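PDB 4GNX: putative uncharacterized protein from Ustilago maydis, which binds single-stranded DNA as the large subunit of the trimeric replication protein A, probably protecting it during DNA replication and repair. Local coordinates for residues Glu435-Asp438 with Ala439-Tyr443. Numbering follows the deposited sequence.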
loop_
_atom_site.group_PDB
_atom_site.type_symbol
_atom_site.label_atom_id
_atom_site.label_comp_id
_atom_site.label_asym_id
_atom_site.label_seq_id
_atom_site.Cartn_x
_atom_site.Cartn_y
_atom_site.Cartn_z
ATOM N N GLU C 435 1.739 0.220 5.355
ATOM C CA GLU C 435 1.791 -0.461 4.064
ATOM C C GLU C 435 2.989 0.004 3.280
ATOM O O GLU C 435 3.820 -0.790 2.886
ATOM C CB GLU C 435 0.521 -0.223 3.253
ATOM C CG GLU C 435 -0.509 -1.323 3.442
ATOM C CD GLU C 435 -1.959 -0.844 3.302
ATOM O OE1 GLU C 435 -2.197 0.107 2.503
ATOM O OE2 GLU C 435 -2.859 -1.433 3.979
ATOM N N LEU C 436 3.077 1.304 3.085
ATOM C CA LEU C 436 4.217 1.894 2.408
ATOM C C LEU C 436 5.571 1.548 3.031
ATOM O O LEU C 436 6.541 1.337 2.296
ATOM C CB LEU C 436 4.069 3.416 2.312
ATOM C CG LEU C 436 3.158 3.963 1.208
ATOM C CD1 LEU C 436 2.845 5.451 1.351
ATOM C CD2 LEU C 436 3.860 3.687 -0.095
ATOM N N VAL C 437 5.646 1.497 4.367
ATOM C CA VAL C 437 6.878 1.051 5.015
ATOM C C VAL C 437 7.272 -0.314 4.491
ATOM O O VAL C 437 8.378 -0.482 3.975
ATOM C CB VAL C 437 6.783 1.009 6.530
ATOM C CG1 VAL C 437 8.119 0.625 7.121
ATOM C CG2 VAL C 437 6.411 2.379 7.048
ATOM N N ASP C 438 6.349 -1.267 4.579
ATOM C CA ASP C 438 6.599 -2.609 4.084
ATOM C C ASP C 438 7.077 -2.523 2.660
ATOM O O ASP C 438 8.060 -3.137 2.302
ATOM C CB ASP C 438 5.325 -3.454 4.109
ATOM C CG ASP C 438 4.906 -3.869 5.511
ATOM O OD1 ASP C 438 5.733 -3.821 6.456
ATOM O OD2 ASP C 438 3.722 -4.258 5.665
ATOM N N ALA C 439 6.383 -1.741 1.848
ATOM C CA ALA C 439 6.671 -1.702 0.427
ATOM C C ALA C 439 8.105 -1.227 0.206
ATOM O O ALA C 439 8.860 -1.843 -0.522
ATOM C CB ALA C 439 5.666 -0.815 -0.293
ATOM N N ILE C 440 8.472 -0.147 0.885
ATOM C CA ILE C 440 9.817 0.441 0.823
ATOM C C ILE C 440 10.961 -0.474 1.321
ATOM O O ILE C 440 11.987 -0.640 0.633
ATOM C CB ILE C 440 9.849 1.811 1.537
ATOM C CG1 ILE C 440 8.898 2.794 0.842
ATOM C CG2 ILE C 440 11.256 2.368 1.557
ATOM C CD1 ILE C 440 8.573 4.040 1.625
ATOM N N ARG C 441 10.783 -1.070 2.499
ATOM C CA ARG C 441 11.800 -1.972 3.052
ATOM C C ARG C 441 12.212 -3.065 2.063
ATOM O O ARG C 441 13.326 -3.588 2.143
ATOM C CB ARG C 441 11.326 -2.617 4.350
ATOM C CG ARG C 441 11.104 -1.645 5.489
ATOM C CD ARG C 441 12.392 -1.350 6.226
ATOM N NE ARG C 441 12.180 -0.497 7.399
ATOM C CZ ARG C 441 13.144 0.184 8.018
ATOM N NH1 ARG C 441 14.401 0.100 7.570
ATOM N NH2 ARG C 441 12.852 0.950 9.073
ATOM N N ALA C 442 11.313 -3.404 1.135
ATOM C CA ALA C 442 11.597 -4.386 0.078
ATOM C C ALA C 442 12.619 -3.896 -0.968
ATOM O O ALA C 442 13.232 -4.717 -1.645
ATOM C CB ALA C 442 10.318 -4.842 -0.591
ATOM N N TYR C 443 12.801 -2.582 -1.082
ATOM C CA TYR C 443 13.856 -1.996 -1.893
ATOM C C TYR C 443 15.124 -1.717 -1.077
ATOM O O TYR C 443 16.121 -1.258 -1.621
ATOM C CB TYR C 443 13.391 -0.664 -2.488
ATOM C CG TYR C 443 12.268 -0.762 -3.489
ATOM C CD1 TYR C 443 10.927 -0.693 -3.076
ATOM C CD2 TYR C 443 12.538 -0.903 -4.857
ATOM C CE1 TYR C 443 9.887 -0.773 -3.998
ATOM C CE2 TYR C 443 11.508 -0.987 -5.780
ATOM C CZ TYR C 443 10.186 -0.925 -5.347
ATOM O OH TYR C 443 9.152 -1.013 -6.256
#
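Val437 holds CG1 trans to the backbone N (chi1 -176°), while Arg441, one turn on, keeps CG beside its own N (chi1 -65°), and these torsions lay the two side chains alongside each other, pointing the same way. The touch is between Val437 CG1 and Arg441 CG, 4.1 Å apart, methyl against methylene. An arginine suits this spot because its aliphatic base can pack on the valine, while its chain, bent at chi2, sends the guanidinium beyond it to Asn98 of a neighbouring subunit. Ile440 CG1, set beside its own backbone N (chi1 -62°), lies alongside the Leu436 carbonyl.

Beneath these side chains runs the regular i to i+4 bonding of an alpha helix. The series starts with Ala439 N on Glu435 O at 2.9 Å; Ile440 N meets Leu436 O at 2.8 Å, and Arg441 N reaches Val437 O at 2.9 Å. The next bond, Ala442 N to Asp438 O, stretches to 3.5 Å and is weak, whereas Tyr443 N bonds Ile440 O at 2.7 Å, an i to i+3 bond.

Residues 435 to 441 lie on helix 429-441, which follows the last strand of the C-terminal OB fold. In replication protein A such C-terminal helices of the three subunits assemble into a bundle, and the packing here fits that role: Val437 and Ile440 both rest on Leu125 of one partner subunit, and Ile440 also meets Ile102 of the other. Branched aliphatic residues suit these buried positions. Glu435 points away from residues 439-443, its carboxylate held by salt bridges to Arg272 and to Lys431, one turn earlier. Exposed Asp438, a small charged residue, belongs on the solvent side.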